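Local atomic coordinates of SAM-dependent methyltransferase (Thiobacillus denitrificans, PDB entry 5EPE), a protein that binds S-adenosyl-L-homocysteine and probably transfers methyl groups from S-adenosylmethionine to a substrate that is not known. Residues R77-L82 / V88-G93; G118-I123 / R175-D180; T124-S129 / I136-P141; E140-K145 / M184-Q189; L146-A151 / R235-W240. All blocks are in the same frame, centred on the assembly; numbering follows the deposited sequence.

Interaction 1 of 5, residues R77-L82 / V88-G93; sequences RRAEAL and VKFIHG
With CG1 of Val88 anti to its carbonyl carbon (chi1 -64°), CG2 falls between the backbone N and the carbonyl carbon and reaches Ala79 of the helix. Phe90, two residues on, sets its ring beside its own backbone N, with CG anti to the carbonyl carbon (chi1 -62°). Both side chains thus meet one methyl group. Ala79 CB lies 4.1 Å from Val88 CG2 and 4.2 Å from Phe90 CE2. It comes to the edge of the Phe90 ring, near the ring plane. The contact is small and wholly apolar, and all three residues are buried. Helix 49-58 adds to the same core: Cys52 packs on Ala79, Ala55 on Val88 and Leu51 on Phe90. Just past the strand, Gly93 touches the bound S-adenosyl-L-homocysteine. Helix 69-82 lies here against strand 88-92, which pairs in parallel with strand 61-66. The three elements form a beta-alpha-beta unit, as expected of the Rossmann-like fold of S-adenosylmethionine-dependent methyltransferases.

Interaction 2 of 5, residues G118-I123 / R175-D180; sequences GVAGTI and RKLGYD
Apolar contacts carry most of this meeting, and Ile123 makes two of them through different branches. Its CD1 lies 3.9 Å from Leu177 CD1. Its CG2 sits at the phenol end of Tyr179, 3.4 Å from Tyr179 CZ. CG2 stands anti to the backbone N of Ile123 (chi1 -70° for CG1), which turns this methyl to the tyrosine while CG1 carries CD1 to the leucine. The other methyl of Leu177, CD2, rests 4.2 Å from Ala120 CB. One methyl-to-hydroxyl contact adds to these, Ile123 CG2 to Tyr179 OH at 3.3 Å. Without the tyrosine ring, as with an alanine here, Ile123 CG2 is likely to face a gap. Backbone hydrogen bonds shape both segments. Gly118 is the N-cap of helix 119-127, and its O accepts Thr122 N at 2.9 Å. Gly178 has positive phi (111°) and closes helix 167-177. Among partners in other chains, Leu177 packs on Leu177 of the second subunit, and Arg175 forms a salt bridge with Asp163 of that subunit. Helix 119-127 thus packs against a helix end that turns straight into strand 179-186, the outermost of this chain's sheet on that side, the turn being a Schellman motif.

Interaction 3 of 5, residues T124-S129 / I136-P141; sequences TLLAQS and ILMGEP
Leu126 and Ala127 of the helix pack on Ile136 and Met138 of the strand, and the side-chain contacts are apolar. Leu126 leads with one methyl. Its CD1 lies 3.9 Å from Ile136 CG2 and 3.8 Å from the selenium of Met138, a selenomethionine. The Met138 chain bends at chi2 (-62°) and chi3 (-68°), and this double bend brings SE to Leu126 CD1. Ile136 uses its other branch on the next helix residue: its CD1 is 4.1 Å from Ala127 CB. The same CD1 also meets the backbone, 4.0 Å from Ala127 N. The helix belongs to the beta-alpha-beta crossover of strand 104-110, helix 119-127 and strand 134-143, part of the Rossmann-like core. Leu126 also touches Ala107 and Cys109 of strand 104-110, so it packs on both strands of the unit. Among the hydrogen bonds, Ser129 N bonds to Leu126 O at 2.9 Å. Ser129 OG takes the backbone N of Ser100, and Glu140 OE1 pairs with Ser113 OG.

Interaction 4 of 5, residues E140-K145 / M184-Q189; sequences EPFWRK and MVLADQ. With NA (sodium ion), chain C; NA (sodium ion), chain B.
The guanidinium of Arg144 stacks on the side-chain amide of Gln189, a polar group laid over a cation. Strands 134-143 and 179-186 flank strand 238-247 in the mixed sheet of this Rossmann-like fold, and the stack forms just past their ends. The two planes are 15° apart. Gln189 NE2 lies over the centre of one guanidinium face, 3.6 Å from Arg144 CZ. The Arg144 chain is extended from CG to NE, which carries its charge to the amide. Neither group is held by the stack alone: Arg144 NH1 bonds to Glu236 O, and Gln189 NE2 bonds to Arg235 O and Glu236 OE2. Were Gln189 a leucine, the stack would be lost, and Arg235 O and Glu236 OE2 would probably lack this donor. Deeper in, Phe142 CZ meets Leu186 CD1 at 4.0 Å, the side chains crossing at about a right angle. Asp188 is the N-cap of helix 189-209, its OD1 accepting Ser191 N. Asp190 of the same chain, Asp188 and Asp190 of the third subunit and Asp188 of the fourth also bind sodium here. Asp188 OD2 bridges two sodium ions, 2.6 Å from that in chain C and 2.7 Å from that in chain B.

Interaction 5 of 5, residues L146-A151 / R235-W240; sequences LPTTEA and REYLGW
Tyr237 presses its ring against the backbone of Leu146 and Pro147, and this is the tight part of the contact. It is the last residue of helix 216-237, and strand 238-247, next to strand 134-143 in the sheet of the Rossmann-like fold, begins right after it. The other segment is the loop that leads from strand 134-143 to helix 150-155. Pro147 CA lies 3.7 Å from Tyr237 CD1. The proline ring is a little farther off, with Pro147 CB at 4.3 Å from the same atom. Leu146 O comes to the edge of the tyrosine ring, near its plane, 3.7 Å from Tyr237 CE1. CG of Tyr237 is anti to its carbonyl carbon (chi1 -68°), which turns the ring toward the loop. Lys145 makes a cation-pi contact with the same ring, and Val152 of helix 150-155 packs on both Pro147 and Tyr237.

The outer part is looser. Leu146 and Thr148 are exposed, and the Leu146 CB points away from the tyrosine. Thr149 and Glu150 are poorly ordered. Thr149 is the N-cap of helix 150-155 through a weak hydrogen bond from Val152 N, and it packs on Thr149 of the fifth and sixth subunits. Crossing the tyrosine at about a right angle, the poorly ordered Thr148 comes nearest with OG1, a loose 3.9 Å from Tyr237 OH.

Overall arrangement
All five interactions reach one mixed sheet. Interaction 1 lies at strand 88-92, outermost on one side within this chain, the Phe90 side chain about 9 Å from the bound S-adenosyl-L-homocysteine. Interactions 2 and 3 share helix 119-127, their centres about 8 Å apart; Thr122 CG2 lies 3.8 Å from Met138 SE. Leu137 of interaction 3 has its side chain about 10 Å from the ligand. Interaction 4 continues strand 134-143 from interaction 3, sharing Glu140 and Pro141. It meets interaction 5 through a probable hydrogen bond, Phe142 O to Gly239 N at 2.7 Å. Interactions 1 and 5 are farthest apart, their centres separated by about 35 Å. Interactions 2 and 5 lie away from the annotated sites.

Interaction 1 of 5, residues R77-L82 / V88-G93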
# COMPACT_ATOMS: atom_id res chain seq x y z
N ARG A 77 16.74 -33.17 -41.92
CA ARG A 77 15.51 -33.90 -42.24
C ARG A 77 14.33 -32.97 -42.50
O ARG A 77 13.49 -33.24 -43.37
CB ARG A 77 15.14 -34.87 -41.13
CG ARG A 77 16.07 -36.05 -41.02
CD ARG A 77 15.41 -37.17 -40.24
NE ARG A 77 15.41 -36.87 -38.79
CZ ARG A 77 16.41 -37.17 -37.96
NH1 ARG A 77 17.50 -37.80 -38.39
NH2 ARG A 77 16.33 -36.86 -36.69
N ARG A 78 14.28 -31.86 -41.75
CA ARG A 78 13.23 -30.86 -41.90
C ARG A 78 13.28 -30.21 -43.31
O ARG A 78 12.23 -30.05 -43.97
CB ARG A 78 13.33 -29.81 -40.79
CG ARG A 78 12.10 -28.93 -40.65
CD ARG A 78 10.83 -29.70 -40.29
NE ARG A 78 9.78 -28.73 -40.00
CZ ARG A 78 8.49 -28.88 -40.26
NH1 ARG A 78 8.02 -29.98 -40.84
NH2 ARG A 78 7.63 -27.88 -39.98
N ALA A 79 14.49 -29.87 -43.77
CA ALA A 79 14.65 -29.19 -45.06
C ALA A 79 14.24 -30.14 -46.20
O ALA A 79 13.61 -29.73 -47.18
CB ALA A 79 16.11 -28.75 -45.24
N GLU A 80 14.59 -31.39 -46.06
CA GLU A 80 14.12 -32.41 -47.01
C GLU A 80 12.59 -32.49 -46.97
O GLU A 80 11.96 -32.48 -48.01
CB GLU A 80 14.69 -33.78 -46.67
CG GLU A 80 16.14 -33.97 -47.08
N ALA A 81 12.00 -32.58 -45.78
CA ALA A 81 10.58 -32.76 -45.64
C ALA A 81 9.80 -31.58 -46.26
O ALA A 81 8.71 -31.77 -46.81
CB ALA A 81 10.22 -32.88 -44.16
N LEU A 82 10.37 -30.38 -46.17
CA LEU A 82 9.72 -29.16 -46.71
C LEU A 82 10.04 -28.85 -48.18
O LEU A 82 9.44 -27.96 -48.78
CB LEU A 82 10.00 -27.95 -45.81
CG LEU A 82 8.94 -27.66 -44.76
CD1 LEU A 82 8.42 -28.88 -44.05
CD2 LEU A 82 9.46 -26.65 -43.74
N VAL A 88 18.74 -24.07 -48.10
CA VAL A 88 19.26 -23.88 -46.73
C VAL A 88 20.18 -25.00 -46.33
O VAL A 88 19.83 -26.18 -46.59
CB VAL A 88 18.13 -23.68 -45.69
CG1 VAL A 88 17.36 -22.40 -45.98
CG2 VAL A 88 17.13 -24.82 -45.70
N LYS A 89 21.33 -24.64 -45.75
CA LYS A 89 22.43 -25.56 -45.42
C LYS A 89 22.61 -25.52 -43.92
O LYS A 89 22.64 -24.44 -43.32
CB LYS A 89 23.75 -25.07 -46.05
CG LYS A 89 24.98 -25.93 -45.75
N PHE A 90 22.76 -26.70 -43.31
CA PHE A 90 22.99 -26.82 -41.86
C PHE A 90 24.33 -27.42 -41.56
O PHE A 90 24.70 -28.48 -42.15
CB PHE A 90 21.87 -27.62 -41.23
CG PHE A 90 20.58 -26.94 -41.40
CD1 PHE A 90 20.25 -25.85 -40.59
CD2 PHE A 90 19.72 -27.31 -42.43
CE1 PHE A 90 19.06 -25.18 -40.77
CE2 PHE A 90 18.53 -26.63 -42.60
CZ PHE A 90 18.20 -25.55 -41.79
N ILE A 91 25.06 -26.77 -40.66
CA ILE A 91 26.40 -27.19 -40.34
C ILE A 91 26.45 -27.52 -38.88
O ILE A 91 26.03 -26.70 -38.05
CB ILE A 91 27.43 -26.10 -40.65
CG1 ILE A 91 27.46 -25.85 -42.18
CG2 ILE A 91 28.81 -26.52 -40.15
CD1 ILE A 91 28.34 -24.68 -42.61
N HIS A 92 27.00 -28.71 -38.57
CA HIS A 92 27.23 -29.07 -37.18
C HIS A 92 28.56 -28.48 -36.73
O HIS A 92 29.61 -28.81 -37.27
CB HIS A 92 27.19 -30.57 -36.93
CG HIS A 92 27.52 -30.94 -35.52
ND1 HIS A 92 28.32 -32.00 -35.20
CD2 HIS A 92 27.16 -30.37 -34.34
CE1 HIS A 92 28.44 -32.09 -33.88
NE2 HIS A 92 27.74 -31.11 -33.34
N GLY A 93 28.52 -27.61 -35.72
CA GLY A 93 29.75 -27.01 -35.19
C GLY A 93 29.55 -25.83 -34.25
O GLY A 93 28.44 -25.43 -33.97

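Interaction 2 of 5, residues G118-I123 / R175-D180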
# COMPACT_ATOMS: atom_id res chain seq x y z
N GLY A 118 27.60 -12.63 -24.92
CA GLY A 118 26.51 -11.79 -24.55
C GLY A 118 25.93 -11.06 -25.75
O GLY A 118 26.36 -11.24 -26.88
N VAL A 119 24.90 -10.29 -25.49
CA VAL A 119 24.15 -9.59 -26.51
C VAL A 119 25.03 -8.67 -27.35
O VAL A 119 25.11 -8.83 -28.54
CB VAL A 119 22.99 -8.81 -25.91
CG1 VAL A 119 22.30 -7.95 -26.97
CG2 VAL A 119 21.98 -9.78 -25.28
N ALA A 120 25.81 -7.79 -26.70
CA ALA A 120 26.66 -6.85 -27.42
C ALA A 120 27.70 -7.53 -28.23
O ALA A 120 27.95 -7.16 -29.40
CB ALA A 120 27.31 -5.88 -26.48
N GLY A 121 28.33 -8.55 -27.64
CA GLY A 121 29.36 -9.29 -28.37
C GLY A 121 28.80 -9.98 -29.60
O GLY A 121 29.44 -10.02 -30.70
N THR A 122 27.62 -10.56 -29.43
CA THR A 122 26.98 -11.27 -30.53
C THR A 122 26.57 -10.34 -31.65
O THR A 122 26.75 -10.66 -32.82
CB THR A 122 25.80 -12.09 -30.01
OG1 THR A 122 26.28 -13.07 -29.09
CG2 THR A 122 25.11 -12.84 -31.14
N ILE A 123 25.99 -9.18 -31.31
CA ILE A 123 25.68 -8.18 -32.31
C ILE A 123 26.95 -7.81 -33.10
O ILE A 123 26.93 -7.72 -34.32
CB ILE A 123 25.04 -6.90 -31.66
CG1 ILE A 123 23.61 -7.21 -31.17
CG2 ILE A 123 25.02 -5.75 -32.67
CD1 ILE A 123 22.96 -6.16 -30.25
N ARG A 175 19.19 0.72 -28.43
CA ARG A 175 19.41 2.12 -28.86
C ARG A 175 20.77 2.62 -28.37
O ARG A 175 21.57 3.16 -29.13
CB ARG A 175 18.29 3.02 -28.40
CG ARG A 175 18.57 4.51 -28.67
CD ARG A 175 17.41 5.39 -28.23
NE ARG A 175 17.01 5.27 -26.80
CZ ARG A 175 17.66 5.80 -25.76
NH1 ARG A 175 18.79 6.45 -25.95
NH2 ARG A 175 17.19 5.68 -24.52
N LYS A 176 21.06 2.37 -27.10
CA LYS A 176 22.34 2.80 -26.48
C LYS A 176 23.55 2.08 -27.07
O LYS A 176 24.67 2.62 -27.08
CB LYS A 176 22.25 2.62 -24.96
CG LYS A 176 21.27 3.56 -24.24
CD LYS A 176 20.97 3.08 -22.81
CE LYS A 176 19.81 3.83 -22.15
NZ LYS A 176 19.35 3.28 -20.81
N LEU A 177 23.37 0.88 -27.60
CA LEU A 177 24.39 0.22 -28.38
C LEU A 177 24.68 0.84 -29.74
O LEU A 177 25.70 0.54 -30.31
CB LEU A 177 24.13 -1.28 -28.57
CG LEU A 177 24.29 -2.08 -27.27
CD1 LEU A 177 23.83 -3.52 -27.52
CD2 LEU A 177 25.74 -2.02 -26.74
N GLY A 178 23.80 1.66 -30.26
CA GLY A 178 24.01 2.22 -31.58
C GLY A 178 23.06 1.72 -32.63
O GLY A 178 23.30 1.99 -33.79
N TYR A 179 21.98 1.02 -32.24
CA TYR A 179 21.06 0.37 -33.21
C TYR A 179 19.68 0.93 -33.11
O TYR A 179 19.20 1.18 -32.01
CB TYR A 179 21.02 -1.16 -32.96
CG TYR A 179 22.34 -1.73 -33.30
CD1 TYR A 179 23.43 -1.65 -32.42
CD2 TYR A 179 22.56 -2.25 -34.56
CE1 TYR A 179 24.68 -2.11 -32.77
CE2 TYR A 179 23.81 -2.74 -34.91
CZ TYR A 179 24.86 -2.65 -34.02
OH TYR A 179 26.07 -3.16 -34.44
N ASP A 180 19.01 1.07 -34.25
CA ASP A 180 17.57 1.26 -34.24
C ASP A 180 16.92 -0.13 -34.12
O ASP A 180 17.31 -1.06 -34.85
CB ASP A 180 17.09 1.87 -35.55
CG ASP A 180 17.50 3.35 -35.72
OD1 ASP A 180 17.54 4.13 -34.71
OD2 ASP A 180 17.67 3.75 -36.89

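Interaction 3 of 5, residues T124-S129 / I136-P141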
# COMPACT_ATOMS: atom_id res chain seq x y z
N THR A 124 28.05 -7.58 -32.40
CA THR A 124 29.31 -7.23 -33.07
C THR A 124 29.76 -8.35 -34.00
O THR A 124 30.21 -8.05 -35.11
CB THR A 124 30.40 -6.91 -32.05
OG1 THR A 124 29.90 -5.85 -31.27
CG2 THR A 124 31.69 -6.50 -32.69
N LEU A 125 29.61 -9.61 -33.57
CA LEU A 125 29.97 -10.73 -34.43
C LEU A 125 29.10 -10.79 -35.71
O LEU A 125 29.63 -10.95 -36.82
CB LEU A 125 29.87 -12.05 -33.69
CG LEU A 125 30.16 -13.33 -34.47
CD1 LEU A 125 31.60 -13.42 -34.92
CD2 LEU A 125 29.83 -14.52 -33.60
N LEU A 126 27.79 -10.74 -35.54
CA LEU A 126 26.82 -10.85 -36.63
C LEU A 126 27.03 -9.71 -37.64
O LEU A 126 26.93 -9.91 -38.86
CB LEU A 126 25.37 -10.84 -36.06
CG LEU A 126 24.97 -12.08 -35.25
CD1 LEU A 126 23.61 -11.87 -34.63
CD2 LEU A 126 24.93 -13.31 -36.14
N ALA A 127 27.30 -8.52 -37.13
CA ALA A 127 27.63 -7.35 -37.97
C ALA A 127 28.75 -7.59 -38.98
O ALA A 127 28.74 -7.01 -40.06
CB ALA A 127 27.97 -6.16 -37.09
N GLN A 128 29.70 -8.46 -38.64
CA GLN A 128 30.78 -8.78 -39.55
C GLN A 128 30.33 -9.54 -40.79
O GLN A 128 31.06 -9.55 -41.80
CB GLN A 128 31.86 -9.57 -38.85
CG GLN A 128 32.51 -8.75 -37.76
CD GLN A 128 33.68 -9.47 -37.17
OE1 GLN A 128 33.67 -9.85 -36.03
NE2 GLN A 128 34.66 -9.72 -37.96
N SER A 129 29.18 -10.21 -40.70
CA SER A 129 28.63 -10.98 -41.82
C SER A 129 27.59 -10.21 -42.63
O SER A 129 27.10 -10.73 -43.63
CB SER A 129 28.03 -12.29 -41.33
OG SER A 129 29.05 -13.16 -40.79
N ILE A 136 19.99 -7.27 -38.26
CA ILE A 136 20.47 -8.21 -37.25
C ILE A 136 19.25 -8.61 -36.39
O ILE A 136 18.46 -7.73 -35.99
CB ILE A 136 21.58 -7.58 -36.37
CG1 ILE A 136 22.82 -7.32 -37.25
CG2 ILE A 136 21.87 -8.43 -35.13
CD1 ILE A 136 23.93 -6.47 -36.65
N LEU A 137 19.13 -9.91 -36.13
CA LEU A 137 18.05 -10.49 -35.30
C LEU A 137 18.62 -11.07 -34.04
O LEU A 137 19.52 -11.90 -34.10
CB LEU A 137 17.31 -11.63 -35.99
CG LEU A 137 16.52 -11.40 -37.20
CD1 LEU A 137 15.73 -12.68 -37.53
CD2 LEU A 137 15.53 -10.25 -36.99
N MSE A 138 18.09 -10.62 -32.91
CA MSE A 138 18.49 -11.13 -31.58
C MSE A 138 17.25 -11.62 -30.86
O MSE A 138 16.29 -10.87 -30.69
CB MSE A 138 19.12 -10.00 -30.76
CG MSE A 138 20.44 -9.45 -31.37
SE MSE A 138 21.85 -10.86 -31.44
CE MSE A 138 22.12 -11.03 -29.55
N GLY A 139 17.28 -12.86 -30.42
CA GLY A 139 16.20 -13.50 -29.68
C GLY A 139 16.69 -13.54 -28.22
O GLY A 139 17.72 -14.16 -27.90
N GLU A 140 15.97 -12.84 -27.33
CA GLU A 140 16.47 -12.60 -25.97
C GLU A 140 15.35 -12.48 -24.93
O GLU A 140 14.28 -11.93 -25.25
CB GLU A 140 17.31 -11.30 -25.91
CG GLU A 140 18.65 -11.32 -26.67
CD GLU A 140 19.64 -12.25 -25.99
OE1 GLU A 140 20.48 -12.84 -26.72
OE2 GLU A 140 19.60 -12.34 -24.73
N PRO A 141 15.64 -12.92 -23.68
CA PRO A 141 14.76 -12.65 -22.55
C PRO A 141 14.84 -11.26 -21.97
O PRO A 141 15.82 -10.49 -22.16
CB PRO A 141 15.14 -13.73 -21.51
CG PRO A 141 16.56 -14.13 -21.87
CD PRO A 141 16.85 -13.65 -23.27

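Interaction 4 of 5, residues E140-K145 / M184-Q189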
# COMPACT_ATOMS: atom_id res chain seq x y z
N GLU A 140 15.97 -12.84 -27.33
CA GLU A 140 16.47 -12.60 -25.97
C GLU A 140 15.35 -12.48 -24.93
O GLU A 140 14.28 -11.93 -25.25
CB GLU A 140 17.31 -11.30 -25.91
CG GLU A 140 18.65 -11.32 -26.67
CD GLU A 140 19.64 -12.25 -25.99
OE1 GLU A 140 20.48 -12.84 -26.72
OE2 GLU A 140 19.60 -12.34 -24.73
N PRO A 141 15.64 -12.92 -23.68
CA PRO A 141 14.76 -12.65 -22.55
C PRO A 141 14.84 -11.26 -21.97
O PRO A 141 15.82 -10.49 -22.16
CB PRO A 141 15.14 -13.73 -21.51
CG PRO A 141 16.56 -14.13 -21.87
CD PRO A 141 16.85 -13.65 -23.27
N PHE A 142 13.74 -10.89 -21.31
CA PHE A 142 13.62 -9.62 -20.61
C PHE A 142 12.59 -9.82 -19.51
O PHE A 142 11.92 -10.87 -19.49
CB PHE A 142 13.30 -8.48 -21.61
CG PHE A 142 12.00 -8.64 -22.31
CD1 PHE A 142 10.83 -8.18 -21.76
CD2 PHE A 142 11.93 -9.33 -23.51
CE1 PHE A 142 9.62 -8.38 -22.37
CE2 PHE A 142 10.70 -9.50 -24.16
CZ PHE A 142 9.54 -9.05 -23.58
N TRP A 143 12.44 -8.87 -18.57
CA TRP A 143 11.37 -8.98 -17.56
C TRP A 143 10.03 -8.51 -18.12
O TRP A 143 9.87 -7.39 -18.55
CB TRP A 143 11.71 -8.20 -16.28
CG TRP A 143 12.89 -8.70 -15.54
CD1 TRP A 143 14.03 -7.97 -15.18
CD2 TRP A 143 13.13 -10.04 -15.06
NE1 TRP A 143 14.91 -8.78 -14.47
CE2 TRP A 143 14.39 -10.04 -14.40
CE3 TRP A 143 12.39 -11.23 -15.06
CZ2 TRP A 143 14.95 -11.20 -13.84
CZ3 TRP A 143 12.96 -12.39 -14.47
CH2 TRP A 143 14.22 -12.36 -13.90
N ARG A 144 9.06 -9.43 -18.17
CA ARG A 144 7.67 -9.10 -18.46
C ARG A 144 7.11 -8.27 -17.31
O ARG A 144 6.37 -7.35 -17.56
CB ARG A 144 6.87 -10.42 -18.61
CG ARG A 144 5.39 -10.26 -18.79
CD ARG A 144 4.72 -11.61 -19.01
NE ARG A 144 3.29 -11.40 -19.17
CZ ARG A 144 2.37 -11.38 -18.22
NH1 ARG A 144 2.64 -11.54 -16.92
NH2 ARG A 144 1.13 -11.13 -18.60
N LYS A 145 7.47 -8.64 -16.10
CA LYS A 145 7.37 -7.74 -14.96
C LYS A 145 8.44 -8.04 -14.00
O LYS A 145 9.03 -9.08 -14.01
CB LYS A 145 5.99 -7.80 -14.30
CG LYS A 145 5.64 -9.08 -13.70
CD LYS A 145 4.11 -9.15 -13.54
CE LYS A 145 3.75 -10.30 -12.64
NZ LYS A 145 2.30 -10.65 -12.81
N MSE A 184 9.87 -6.09 -34.02
CA MSE A 184 9.93 -7.06 -32.93
C MSE A 184 8.71 -7.92 -32.90
O MSE A 184 7.59 -7.45 -33.20
CB MSE A 184 10.20 -6.47 -31.52
CG MSE A 184 9.06 -5.60 -31.12
SE MSE A 184 9.33 -4.69 -29.35
CE MSE A 184 7.47 -4.19 -29.05
N VAL A 185 8.94 -9.18 -32.50
CA VAL A 185 7.85 -10.14 -32.29
C VAL A 185 8.15 -10.79 -30.94
O VAL A 185 9.19 -11.39 -30.74
CB VAL A 185 7.77 -11.22 -33.42
CG1 VAL A 185 6.66 -12.25 -33.18
CG2 VAL A 185 7.51 -10.54 -34.77
N LEU A 186 7.22 -10.64 -30.01
CA LEU A 186 7.42 -11.09 -28.66
C LEU A 186 6.66 -12.36 -28.35
O LEU A 186 5.58 -12.57 -28.88
CB LEU A 186 7.02 -9.95 -27.69
CG LEU A 186 7.72 -8.58 -27.90
CD1 LEU A 186 7.43 -7.65 -26.72
CD2 LEU A 186 9.16 -8.65 -28.15
N ALA A 187 7.22 -13.20 -27.47
CA ALA A 187 6.45 -14.29 -26.89
C ALA A 187 5.28 -13.73 -26.11
O ALA A 187 5.30 -12.62 -25.63
CB ALA A 187 7.32 -15.13 -25.96
N ASP A 188 4.24 -14.54 -26.00
CA ASP A 188 3.19 -14.33 -25.03
C ASP A 188 3.17 -15.56 -24.13
O ASP A 188 3.97 -16.48 -24.33
CB ASP A 188 1.87 -14.08 -25.68
CG ASP A 188 1.35 -15.27 -26.50
OD1 ASP A 188 1.94 -16.35 -26.68
OD2 ASP A 188 0.28 -15.04 -27.12
N GLN A 189 2.27 -15.58 -23.15
CA GLN A 189 2.25 -16.70 -22.23
C GLN A 189 1.95 -18.04 -22.91
O GLN A 189 2.53 -19.05 -22.51
CB GLN A 189 1.33 -16.46 -21.07
CG GLN A 189 1.82 -15.32 -20.20
CD GLN A 189 0.81 -14.90 -19.14
OE1 GLN A 189 -0.41 -14.73 -19.42
NE2 GLN A 189 1.27 -14.84 -17.89
NA NA C . -1.08 -12.87 -27.76
NA NA B . -2.19 -15.56 -26.27
O HOH W 1 -0.52 -10.91 -26.70
O HOH W 2 -2.40 -13.23 -25.79
O HOH W 3 -0.95 -13.41 -30.28
O HOH W 4 -2.64 -14.55 -28.36
O HOH W 5 -1.99 -17.27 -28.20

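Interaction 5 of 5, residues L146-A151 / R235-W240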
# COMPACT_ATOMS: atom_id res chain seq x y z
N LEU A 146 8.67 -7.11 -13.13
CA LEU A 146 9.82 -7.12 -12.30
C LEU A 146 9.61 -8.14 -11.19
O LEU A 146 8.60 -8.09 -10.53
CB LEU A 146 10.06 -5.71 -11.76
CG LEU A 146 11.48 -5.41 -11.38
CD1 LEU A 146 12.42 -5.45 -12.60
CD2 LEU A 146 11.51 -4.03 -10.76
N PRO A 147 10.52 -9.10 -11.03
CA PRO A 147 10.31 -10.03 -9.93
C PRO A 147 10.44 -9.28 -8.62
O PRO A 147 11.13 -8.26 -8.54
CB PRO A 147 11.42 -11.08 -10.07
CG PRO A 147 12.10 -10.79 -11.34
CD PRO A 147 11.70 -9.42 -11.83
N THR A 148 9.71 -9.79 -7.65
CA THR A 148 9.60 -9.21 -6.33
C THR A 148 10.79 -9.64 -5.48
O THR A 148 11.14 -8.96 -4.52
CB THR A 148 8.23 -9.66 -5.76
OG1 THR A 148 7.99 -11.05 -6.12
CG2 THR A 148 7.11 -8.78 -6.40
N THR A 149 11.43 -10.76 -5.86
CA THR A 149 12.63 -11.27 -5.18
C THR A 149 13.66 -11.84 -6.17
O THR A 149 13.27 -12.37 -7.23
CB THR A 149 12.31 -12.44 -4.19
OG1 THR A 149 11.76 -13.55 -4.93
CG2 THR A 149 11.33 -12.02 -3.12
N GLU A 150 14.94 -11.79 -5.77
CA GLU A 150 16.07 -12.44 -6.49
C GLU A 150 15.81 -13.96 -6.74
O GLU A 150 16.22 -14.50 -7.78
CB GLU A 150 17.44 -12.23 -5.78
CG GLU A 150 17.91 -10.76 -5.54
CD GLU A 150 18.51 -10.02 -6.78
OE1 GLU A 150 19.40 -10.57 -7.45
OE2 GLU A 150 18.12 -8.86 -7.09
N ALA A 151 15.10 -14.62 -5.82
CA ALA A 151 14.76 -16.05 -5.96
C ALA A 151 13.92 -16.33 -7.20
O ALA A 151 14.12 -17.33 -7.88
CB ALA A 151 14.05 -16.58 -4.71
N ARG A 235 6.13 -18.01 -16.09
CA ARG A 235 4.96 -17.64 -16.88
C ARG A 235 4.52 -16.20 -16.65
O ARG A 235 4.10 -15.52 -17.55
CB ARG A 235 3.82 -18.62 -16.62
CG ARG A 235 2.73 -18.56 -17.66
CD ARG A 235 1.66 -19.61 -17.43
NE ARG A 235 0.86 -19.77 -18.64
CZ ARG A 235 -0.19 -19.03 -18.96
NH1 ARG A 235 -0.67 -18.16 -18.14
NH2 ARG A 235 -0.80 -19.20 -20.18
N GLU A 236 4.62 -15.72 -15.42
CA GLU A 236 4.23 -14.39 -15.05
C GLU A 236 5.32 -13.33 -15.22
O GLU A 236 5.04 -12.22 -15.55
CB GLU A 236 3.74 -14.43 -13.59
CG GLU A 236 2.35 -15.14 -13.46
CD GLU A 236 1.27 -14.36 -14.22
OE1 GLU A 236 1.25 -13.12 -14.06
OE2 GLU A 236 0.50 -14.91 -15.05
N TYR A 237 6.58 -13.71 -15.01
CA TYR A 237 7.67 -12.75 -14.91
C TYR A 237 8.62 -12.67 -16.10
O TYR A 237 9.21 -11.59 -16.32
CB TYR A 237 8.50 -13.08 -13.66
CG TYR A 237 7.73 -12.84 -12.43
CD1 TYR A 237 7.56 -11.54 -11.93
CD2 TYR A 237 7.14 -13.91 -11.73
CE1 TYR A 237 6.83 -11.29 -10.78
CE2 TYR A 237 6.38 -13.69 -10.59
CZ TYR A 237 6.25 -12.39 -10.11
OH TYR A 237 5.56 -12.18 -8.97
N LEU A 238 8.78 -13.77 -16.85
CA LEU A 238 9.82 -13.78 -17.86
C LEU A 238 9.25 -13.48 -19.24
O LEU A 238 8.38 -14.21 -19.74
CB LEU A 238 10.64 -15.07 -17.86
CG LEU A 238 12.04 -15.03 -18.57
CD1 LEU A 238 13.01 -13.98 -18.01
CD2 LEU A 238 12.73 -16.42 -18.52
N GLY A 239 9.75 -12.42 -19.84
CA GLY A 239 9.44 -12.11 -21.24
C GLY A 239 10.51 -12.69 -22.18
O GLY A 239 11.63 -12.99 -21.76
N TRP A 240 10.18 -12.75 -23.46
CA TRP A 240 11.12 -13.18 -24.50
C TRP A 240 10.65 -12.60 -25.84
O TRP A 240 9.44 -12.35 -26.07
CB TRP A 240 11.25 -14.71 -24.55
CG TRP A 240 12.42 -15.20 -25.30
CD1 TRP A 240 13.67 -15.50 -24.81
CD2 TRP A 240 12.45 -15.53 -26.70
NE1 TRP A 240 14.49 -15.89 -25.83
CE2 TRP A 240 13.75 -15.97 -26.99
CE3 TRP A 240 11.49 -15.49 -27.73
CZ2 TRP A 240 14.13 -16.39 -28.29
CZ3 TRP A 240 11.84 -15.86 -29.01
CH2 TRP A 240 13.15 -16.31 -29.29